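Long-range contacts in possible membrane-associated serine protease (Mycobacterium tuberculosis H37Rv, PDB 3LT3), which is a membrane-associated serine protease, probably required for resistance to acid and oxidative stress, here represented by its trypsin-like protease domain in an inactivated form: residues Thr41-Ser46 with Gly164-Asp169; Pro15-Thr20 with Asp110-Gly115; Val25-Leu30 with Val63-Gly68. The protein carries 1 engineered substitution. One frame throughout, in Å; residues are numbered along the deposited sequence.

Interaction 1 (Thr41-Ser46 with Gly164-Asp169)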
loop_
_atom_site.group_PDB
_atom_site.type_symbol
_atom_site.label_atom_id
_atom_site.label_comp_id
_atom_site.label_asym_id
_atom_site.label_seq_id
_atom_site.Cartn_x
_atom_site.Cartn_y
_atom_site.Cartn_z
ATOM N N THR A 41 2.122 -6.265 -3.160
ATOM C CA THR A 41 2.225 -5.139 -4.072
ATOM C C THR A 41 3.106 -4.061 -3.450
ATOM O O THR A 41 3.206 -3.962 -2.227
ATOM C CB THR A 41 0.823 -4.555 -4.395
ATOM O OG1 THR A 41 -0.016 -5.585 -4.930
ATOM C CG2 THR A 41 0.915 -3.414 -5.405
ATOM N N GLY A 42 3.757 -3.278 -4.306
ATOM C CA GLY A 42 4.486 -2.087 -3.889
ATOM C C GLY A 42 4.365 -1.009 -4.945
ATOM O O GLY A 42 3.729 -1.213 -5.983
ATOM N N PHE A 43 4.959 0.147 -4.676
ATOM C CA PHE A 43 5.039 1.219 -5.669
ATOM C C PHE A 43 6.304 2.051 -5.484
ATOM O O PHE A 43 6.867 2.095 -4.391
ATOM C CB PHE A 43 3.779 2.104 -5.650
ATOM C CG PHE A 43 3.563 2.845 -4.360
ATOM C CD1 PHE A 43 3.960 4.171 -4.231
ATOM C CD2 PHE A 43 2.943 2.225 -3.280
ATOM C CE1 PHE A 43 3.757 4.864 -3.044
ATOM C CE2 PHE A 43 2.738 2.912 -2.087
ATOM C CZ PHE A 43 3.147 4.234 -1.973
ATOM N N VAL A 44 6.740 2.702 -6.559
ATOM C CA VAL A 44 7.946 3.532 -6.541
ATOM C C VAL A 44 7.672 4.818 -5.760
ATOM O O VAL A 44 6.773 5.588 -6.109
ATOM C CB VAL A 44 8.431 3.876 -7.975
ATOM C CG1 VAL A 44 9.818 4.518 -7.941
ATOM C CG2 VAL A 44 8.454 2.633 -8.859
ATOM N N ILE A 45 8.439 5.033 -4.694
ATOM C CA ILE A 45 8.315 6.250 -3.875
ATOM C C ILE A 45 9.407 7.277 -4.166
ATOM O O ILE A 45 9.217 8.475 -3.947
ATOM C CB ILE A 45 8.310 5.940 -2.363
ATOM C CG1 ILE A 45 9.362 4.882 -2.026
ATOM C CG2 ILE A 45 6.929 5.492 -1.925
ATOM C CD1 ILE A 45 9.940 5.033 -0.651
ATOM N N SER A 46 10.552 6.790 -4.637
ATOM C CA SER A 46 11.665 7.625 -5.087
ATOM C C SER A 46 12.539 6.787 -6.026
ATOM O O SER A 46 12.418 5.557 -6.033
ATOM C CB SER A 46 12.475 8.160 -3.898
ATOM O OG SER A 46 12.973 7.113 -3.088
ATOM N N GLY A 164 0.140 -3.470 0.449
ATOM C CA GLY A 164 1.225 -2.610 -0.021
ATOM C C GLY A 164 0.825 -1.802 -1.243
ATOM O O GLY A 164 1.582 -0.946 -1.703
ATOM N N GLY A 165 -0.373 -2.068 -1.764
ATOM C CA GLY A 165 -0.894 -1.351 -2.925
ATOM C C GLY A 165 -1.354 0.055 -2.589
ATOM O O GLY A 165 -1.944 0.277 -1.527
ATOM N N PRO A 166 -1.087 1.020 -3.489
ATOM C CA PRO A 166 -1.506 2.390 -3.228
ATOM C C PRO A 166 -3.003 2.611 -3.464
ATOM O O PRO A 166 -3.602 1.987 -4.350
ATOM C CB PRO A 166 -0.684 3.201 -4.232
ATOM C CG PRO A 166 -0.480 2.275 -5.380
ATOM C CD PRO A 166 -0.386 0.890 -4.782
ATOM N N LEU A 167 -3.589 3.483 -2.649
ATOM C CA LEU A 167 -4.915 4.019 -2.893
ATOM C C LEU A 167 -4.737 5.373 -3.572
ATOM O O LEU A 167 -4.087 6.272 -3.029
ATOM C CB LEU A 167 -5.687 4.172 -1.582
ATOM C CG LEU A 167 -7.164 4.573 -1.661
ATOM C CD1 LEU A 167 -8.029 3.378 -2.035
ATOM C CD2 LEU A 167 -7.625 5.164 -0.341
ATOM N N ILE A 168 -5.317 5.511 -4.759
ATOM C CA ILE A 168 -5.073 6.674 -5.603
ATOM C C ILE A 168 -6.355 7.473 -5.867
ATOM O O ILE A 168 -7.410 6.897 -6.141
ATOM C CB ILE A 168 -4.343 6.247 -6.906
ATOM C CG1 ILE A 168 -2.857 6.021 -6.608
ATOM C CG2 ILE A 168 -4.497 7.282 -8.019
ATOM C CD1 ILE A 168 -2.215 4.976 -7.460
ATOM N N ASP A 169 -6.250 8.798 -5.759
ATOM C CA ASP A 169 -7.360 9.706 -6.057
ATOM C C ASP A 169 -7.482 9.983 -7.562
ATOM O O ASP A 169 -6.717 9.442 -8.359
ATOM C CB ASP A 169 -7.236 11.013 -5.250
ATOM C CG ASP A 169 -6.003 11.844 -5.618
ATOM O OD1 ASP A 169 -5.689 12.778 -4.851
ATOM O OD2 ASP A 169 -5.351 11.589 -6.658
#

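Interaction 2 (Pro15-Thr20 with Asp110-Gly115)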
loop_
_atom_site.group_PDB
_atom_site.type_symbol
_atom_site.label_atom_id
_atom_site.label_comp_id
_atom_site.label_asym_id
_atom_site.label_seq_id
_atom_site.Cartn_x
_atom_site.Cartn_y
_atom_site.Cartn_z
ATOM N N PRO A 15 -8.005 7.224 -16.898
ATOM C CA PRO A 15 -6.598 7.486 -17.232
ATOM C C PRO A 15 -5.656 7.474 -16.025
ATOM O O PRO A 15 -4.452 7.275 -16.188
ATOM C CB PRO A 15 -6.645 8.885 -17.841
ATOM C CG PRO A 15 -7.993 8.965 -18.454
ATOM C CD PRO A 15 -8.901 8.214 -17.528
ATOM N N VAL A 16 -6.208 7.675 -14.832
ATOM C CA VAL A 16 -5.430 7.640 -13.594
ATOM C C VAL A 16 -4.763 6.274 -13.368
ATOM O O VAL A 16 -3.686 6.196 -12.776
ATOM C CB VAL A 16 -6.294 8.067 -12.375
ATOM C CG1 VAL A 16 -7.075 6.891 -11.784
ATOM C CG2 VAL A 16 -5.438 8.707 -11.328
ATOM N N VAL A 17 -5.403 5.217 -13.869
ATOM C CA VAL A 17 -4.893 3.852 -13.756
ATOM C C VAL A 17 -3.641 3.658 -14.614
ATOM O O VAL A 17 -2.622 3.173 -14.123
ATOM C CB VAL A 17 -5.981 2.804 -14.135
ATOM C CG1 VAL A 17 -5.415 1.385 -14.094
ATOM C CG2 VAL A 17 -7.185 2.921 -13.208
ATOM N N ALA A 18 -3.725 4.049 -15.885
ATOM C CA ALA A 18 -2.606 3.927 -16.824
ATOM C C ALA A 18 -1.437 4.845 -16.468
ATOM O O ALA A 18 -0.287 4.539 -16.782
ATOM C CB ALA A 18 -3.076 4.193 -18.247
ATOM N N ALA A 19 -1.741 5.962 -15.807
ATOM C CA ALA A 19 -0.727 6.940 -15.407
ATOM C C ALA A 19 0.141 6.445 -14.255
ATOM O O ALA A 19 1.312 6.814 -14.144
ATOM C CB ALA A 19 -1.384 8.266 -15.039
ATOM N N THR A 20 -0.442 5.609 -13.403
ATOM C CA THR A 20 0.232 5.142 -12.197
ATOM C C THR A 20 0.710 3.694 -12.328
ATOM O O THR A 20 1.624 3.275 -11.618
ATOM C CB THR A 20 -0.676 5.299 -10.959
ATOM O OG1 THR A 20 -1.966 4.744 -11.240
ATOM C CG2 THR A 20 -0.857 6.774 -10.610
ATOM N N ASP A 110 -14.528 8.899 -4.801
ATOM C CA ASP A 110 -14.159 7.743 -5.611
ATOM C C ASP A 110 -12.646 7.638 -5.743
ATOM O O ASP A 110 -11.965 8.593 -6.125
ATOM C CB ASP A 110 -14.840 7.766 -6.985
ATOM C CG ASP A 110 -16.114 6.924 -7.024
ATOM O OD1 ASP A 110 -16.074 5.740 -6.609
ATOM O OD2 ASP A 110 -17.154 7.441 -7.485
ATOM N N VAL A 111 -12.139 6.463 -5.396
ATOM C CA VAL A 111 -10.710 6.184 -5.391
ATOM C C VAL A 111 -10.463 4.830 -6.045
ATOM O O VAL A 111 -11.409 4.102 -6.348
ATOM C CB VAL A 111 -10.128 6.217 -3.954
ATOM C CG1 VAL A 111 -9.992 7.649 -3.479
ATOM C CG2 VAL A 111 -11.007 5.432 -2.991
ATOM N N VAL A 112 -9.197 4.501 -6.281
ATOM C CA VAL A 112 -8.851 3.223 -6.897
ATOM C C VAL A 112 -7.720 2.543 -6.130
ATOM O O VAL A 112 -6.733 3.186 -5.759
ATOM C CB VAL A 112 -8.457 3.370 -8.394
ATOM C CG1 VAL A 112 -8.589 2.038 -9.107
ATOM C CG2 VAL A 112 -9.327 4.407 -9.097
ATOM N N VAL A 113 -7.893 1.248 -5.880
ATOM C CA VAL A 113 -6.842 0.402 -5.328
ATOM C C VAL A 113 -6.100 -0.236 -6.497
ATOM O O VAL A 113 -6.714 -0.880 -7.351
ATOM C CB VAL A 113 -7.415 -0.720 -4.424
ATOM C CG1 VAL A 113 -6.298 -1.628 -3.907
ATOM C CG2 VAL A 113 -8.211 -0.135 -3.267
ATOM N N LEU A 114 -4.786 -0.043 -6.536
ATOM C CA LEU A 114 -3.952 -0.665 -7.561
ATOM C C LEU A 114 -3.069 -1.733 -6.934
ATOM O O LEU A 114 -2.381 -1.472 -5.949
ATOM C CB LEU A 114 -3.084 0.381 -8.265
ATOM C CG LEU A 114 -3.716 1.613 -8.920
ATOM C CD1 LEU A 114 -2.642 2.328 -9.699
ATOM C CD2 LEU A 114 -4.879 1.258 -9.835
ATOM N N GLY A 115 -3.094 -2.933 -7.501
ATOM C CA GLY A 115 -2.299 -4.030 -6.970
ATOM C C GLY A 115 -2.317 -5.292 -7.803
ATOM O O GLY A 115 -2.752 -5.288 -8.956
#

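Interaction 3 (Val25-Leu30 with Val63-Gly68)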
loop_
_atom_site.group_PDB
_atom_site.type_symbol
_atom_site.label_atom_id
_atom_site.label_comp_id
_atom_site.label_asym_id
_atom_site.label_seq_id
_atom_site.Cartn_x
_atom_site.Cartn_y
_atom_site.Cartn_z
ATOM N N VAL A 25 4.217 -2.052 -8.606
ATOM C CA VAL A 25 4.983 -3.268 -8.873
ATOM C C VAL A 25 4.504 -4.466 -8.052
ATOM O O VAL A 25 3.951 -4.311 -6.960
ATOM C CB VAL A 25 6.509 -3.046 -8.649
ATOM C CG1 VAL A 25 7.037 -1.939 -9.566
ATOM C CG2 VAL A 25 6.816 -2.718 -7.186
ATOM N N LYS A 26 4.707 -5.659 -8.605
ATOM C CA LYS A 26 4.429 -6.900 -7.898
ATOM C C LYS A 26 5.679 -7.339 -7.144
ATOM O O LYS A 26 6.798 -7.207 -7.648
ATOM C CB LYS A 26 3.978 -7.988 -8.876
ATOM C CG LYS A 26 3.522 -9.287 -8.216
ATOM C CD LYS A 26 2.722 -10.171 -9.173
ATOM C CE LYS A 26 3.587 -10.755 -10.278
ATOM N NZ LYS A 26 2.815 -11.695 -11.147
ATOM N N ILE A 27 5.480 -7.857 -5.936
ATOM C CA ILE A 27 6.586 -8.326 -5.106
ATOM C C ILE A 27 6.427 -9.800 -4.740
ATOM O O ILE A 27 5.373 -10.227 -4.266
ATOM C CB ILE A 27 6.755 -7.437 -3.852
ATOM C CG1 ILE A 27 7.352 -6.091 -4.267
ATOM C CG2 ILE A 27 7.652 -8.105 -2.806
ATOM C CD1 ILE A 27 6.771 -4.928 -3.562
ATOM N N ARG A 28 7.483 -10.567 -4.999
ATOM C CA ARG A 28 7.572 -11.959 -4.588
ATOM C C ARG A 28 8.770 -12.132 -3.658
ATOM O O ARG A 28 9.893 -11.752 -4.004
ATOM C CB ARG A 28 7.718 -12.873 -5.807
ATOM C CG ARG A 28 6.454 -13.027 -6.635
ATOM C CD ARG A 28 6.575 -14.199 -7.601
ATOM N NE ARG A 28 5.298 -14.509 -8.241
ATOM C CZ ARG A 28 4.942 -14.109 -9.460
ATOM N NH1 ARG A 28 5.763 -13.376 -10.202
ATOM N NH2 ARG A 28 3.754 -14.450 -9.942
ATOM N N SER A 29 8.528 -12.695 -2.477
ATOM C CA SER A 29 9.599 -12.935 -1.511
ATOM C C SER A 29 9.613 -14.375 -1.005
ATOM O O SER A 29 8.565 -15.018 -0.894
ATOM C CB SER A 29 9.511 -11.955 -0.338
ATOM O OG SER A 29 8.346 -12.183 0.437
ATOM N N LEU A 30 10.811 -14.866 -0.700
ATOM C CA LEU A 30 10.999 -16.222 -0.194
ATOM C C LEU A 30 11.595 -16.206 1.210
ATOM O O LEU A 30 10.966 -16.666 2.165
ATOM C CB LEU A 30 11.898 -17.028 -1.136
ATOM C CG LEU A 30 11.328 -17.426 -2.501
ATOM C CD1 LEU A 30 12.450 -17.644 -3.503
ATOM C CD2 LEU A 30 10.444 -18.666 -2.400
ATOM N N VAL A 63 13.975 -11.317 -2.434
ATOM C CA VAL A 63 12.856 -10.478 -2.855
ATOM C C VAL A 63 13.044 -10.033 -4.305
ATOM O O VAL A 63 14.090 -9.490 -4.667
ATOM C CB VAL A 63 12.681 -9.235 -1.935
ATOM C CG1 VAL A 63 11.460 -8.418 -2.348
ATOM C CG2 VAL A 63 12.562 -9.655 -0.480
ATOM N N THR A 64 12.024 -10.275 -5.126
ATOM C CA THR A 64 12.024 -9.851 -6.522
ATOM C C THR A 64 10.901 -8.842 -6.775
ATOM O O THR A 64 9.792 -8.993 -6.260
ATOM C CB THR A 64 11.898 -11.061 -7.484
ATOM O OG1 THR A 64 12.950 -11.996 -7.214
ATOM C CG2 THR A 64 11.995 -10.622 -8.942
ATOM N N VAL A 65 11.210 -7.814 -7.560
ATOM C CA VAL A 65 10.249 -6.781 -7.940
ATOM C C VAL A 65 9.937 -6.877 -9.437
ATOM O O VAL A 65 10.847 -6.871 -10.269
ATOM C CB VAL A 65 10.775 -5.364 -7.564
ATOM C CG1 VAL A 65 10.050 -4.269 -8.339
ATOM C CG2 VAL A 65 10.650 -5.129 -6.063
ATOM N N TYR A 66 8.650 -6.978 -9.766
ATOM C CA TYR A 66 8.201 -7.023 -11.158
ATOM C C TYR A 66 7.548 -5.704 -11.546
ATOM O O TYR A 66 6.457 -5.384 -11.076
ATOM C CB TYR A 66 7.229 -8.187 -11.381
ATOM C CG TYR A 66 7.828 -9.547 -11.115
ATOM C CD1 TYR A 66 7.744 -10.131 -9.851
ATOM C CD2 TYR A 66 8.483 -10.250 -12.125
ATOM C CE1 TYR A 66 8.300 -11.381 -9.599
ATOM C CE2 TYR A 66 9.039 -11.503 -11.884
ATOM C CZ TYR A 66 8.944 -12.060 -10.619
ATOM O OH TYR A 66 9.492 -13.298 -10.378
ATOM N N ALA A 67 8.225 -4.938 -12.400
ATOM C CA ALA A 67 7.744 -3.612 -12.793
ATOM C C ALA A 67 6.711 -3.678 -13.914
ATOM O O ALA A 67 5.564 -3.263 -13.730
ATOM C CB ALA A 67 8.907 -2.709 -13.177
ATOM N N GLY A 68 7.123 -4.193 -15.068
ATOM C CA GLY A 68 6.225 -4.374 -16.205
ATOM C C GLY A 68 6.345 -5.780 -16.753
ATOM O O GLY A 68 6.773 -5.975 -17.893
#

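Interaction 1 (Thr41-Ser46 with Gly164-Asp169)
T41 lies against the backbone of G164 and G165, the two residues that follow the engineered A163, which replaces the predicted nucleophile. From T41 CB, which is 3.8 Å from G165 N, the side chain splits. Its methyl CG2, turned anti to the backbone N, reaches 3.7 Å from G165 CA, while OG1 takes the other branch and is hydrogen-bonded to G161 O and Y116 N. The carbonyl of the same residue accepts a CA-H...O contact, with G164 CA 3.3 Å from T41 O. It also has a hydrogen bond from T52 OG1. G164 O sits at the rim of the F43 ring, in its plane and 3.8 Å from CD2. P166 instead covers one face, its CB 4.2 Å from the F43 ring centroid in a CH-pi contact 23° off the normal. F43 and P166 run past one another in opposite senses. M51 of strand 49-53, V177 of strand 174-181 and L98 of a loop also touch the ring, and V174 touches P166. Strand 38-46 of the first barrel and strand 166-168 of the second thus meet at the buried junction beside the GDSGG-type active-site turn of this chymotrypsin-like fold.

Interaction 2 (Pro15-Thr20 with Asp110-Gly115)
L114 spreads its two methyl groups between two residues of helix 15-20, and V112, two positions back on the strand, does the same with V16 and V17. CG of L114 is anti to its carbonyl carbon, and chi2 of -171° then carries CD1 straight out toward T20. CD2 branches off to lie 4.3 Å from V17 CG1. The L114 and T20 side chains cross at about a right angle. T20 CB is 3.8 Å from L114 CD1; the still shorter approach of OG1 to the same methyl is too close to be trusted in detail. V17 also uses both its branches: CG1, anti to the backbone N, goes to L114, while CG2 lies 4.4 Å from V112 CG1. The remaining methyl of V112 takes V16, with V112 CG2 4.3 Å from V16 CG1.

With OG1 set between the backbone N and the carbonyl carbon (chi1 49°), the hydroxyl of T20 turns back on its own helix and donates to the carbonyl one turn earlier, T20 OG1 to V16 O being 2.7 Å, in the carbonyl plane. The helix runs at 35° to the strand, 10.1 Å away between axes. F122 and A124 touch both V17 and L114, and I168 of strand 166-168 touches both V16 and L114, widening the apolar patch. V111 and V113 alternate to the other side of the strand, where they touch L167 and strand 174-181.

Methyl groups at van der Waals distances make up nearly all of the contact, so it is held by shape and burial instead of directional bonds. The one buried hydroxyl is satisfied within the helix, so the side formed by V16, V17 and T20 presents an essentially apolar surface to the C-terminal barrel.

Interaction 3 (Val25-Leu30 with Val63-Gly68)
K26 pairs with Y66 and R28 with T64 as antiparallel hydrogen-bonded pairs, the strands running at 160° to each other, with Y66 N to K26 O at 2.8 Å and T64 N to R28 O at 2.8 Å among the four bonds, of which K26 N to Y66 O is the most bent. I27 with V65, between them, and S29 with V63, beyond R28, form the non-hydrogen-bonded pairs. On the face of K26, R28, T64 and Y66, the tyrosine ring lies between two neighbours. T64 CG2 stands over one side of it. Over the other comes the R28 guanidinium, edge-on with the planes 83° apart, its NH1 3.3 Å from Y66 CE1. The extended run of R28 from CG to NE carries the group there, and a salt bridge from NE to E39 holds it. K26 bends at chi3 (69°), and its NZ is hydrogen-bonded to G119 O and G120 O; its cation-pi attraction to the Y66 ring is at most weak. The other face is apolar: I27 CG2 meets V63 CG1 at 3.8 Å, I27 CG1 meets V65 CG2 at 3.9 Å, and L88 touches all three residues. V25 adds to this side, its CB 3.8 Å from V65 CG1. Joining strands 24-29 and 63-66, the edges of a six-stranded antiparallel sheet, closes the N-terminal barrel of a two-barrel, chymotrypsin-like protease.

From the N terminus the chain forms helix 15-20, whose partner strand comes only at 110-115, so interaction 2 closes a long loop that joins the helix to the second barrel. Interaction 3 is nested inside it and seals the first barrel, 25-30 returning against 63-68. Interaction 1 crosses both: 41-46 lies within each of their loops, but its partner 164-169 comes after the end of both. It joins the two barrels. The contacts are continuous through shared sheets, with I168 N 2.9 Å from V112 O between interactions 1 and 2, and G42 O 2.8 Å from V25 N between interactions 1 and 3. Interactions 2 and 3 do not touch.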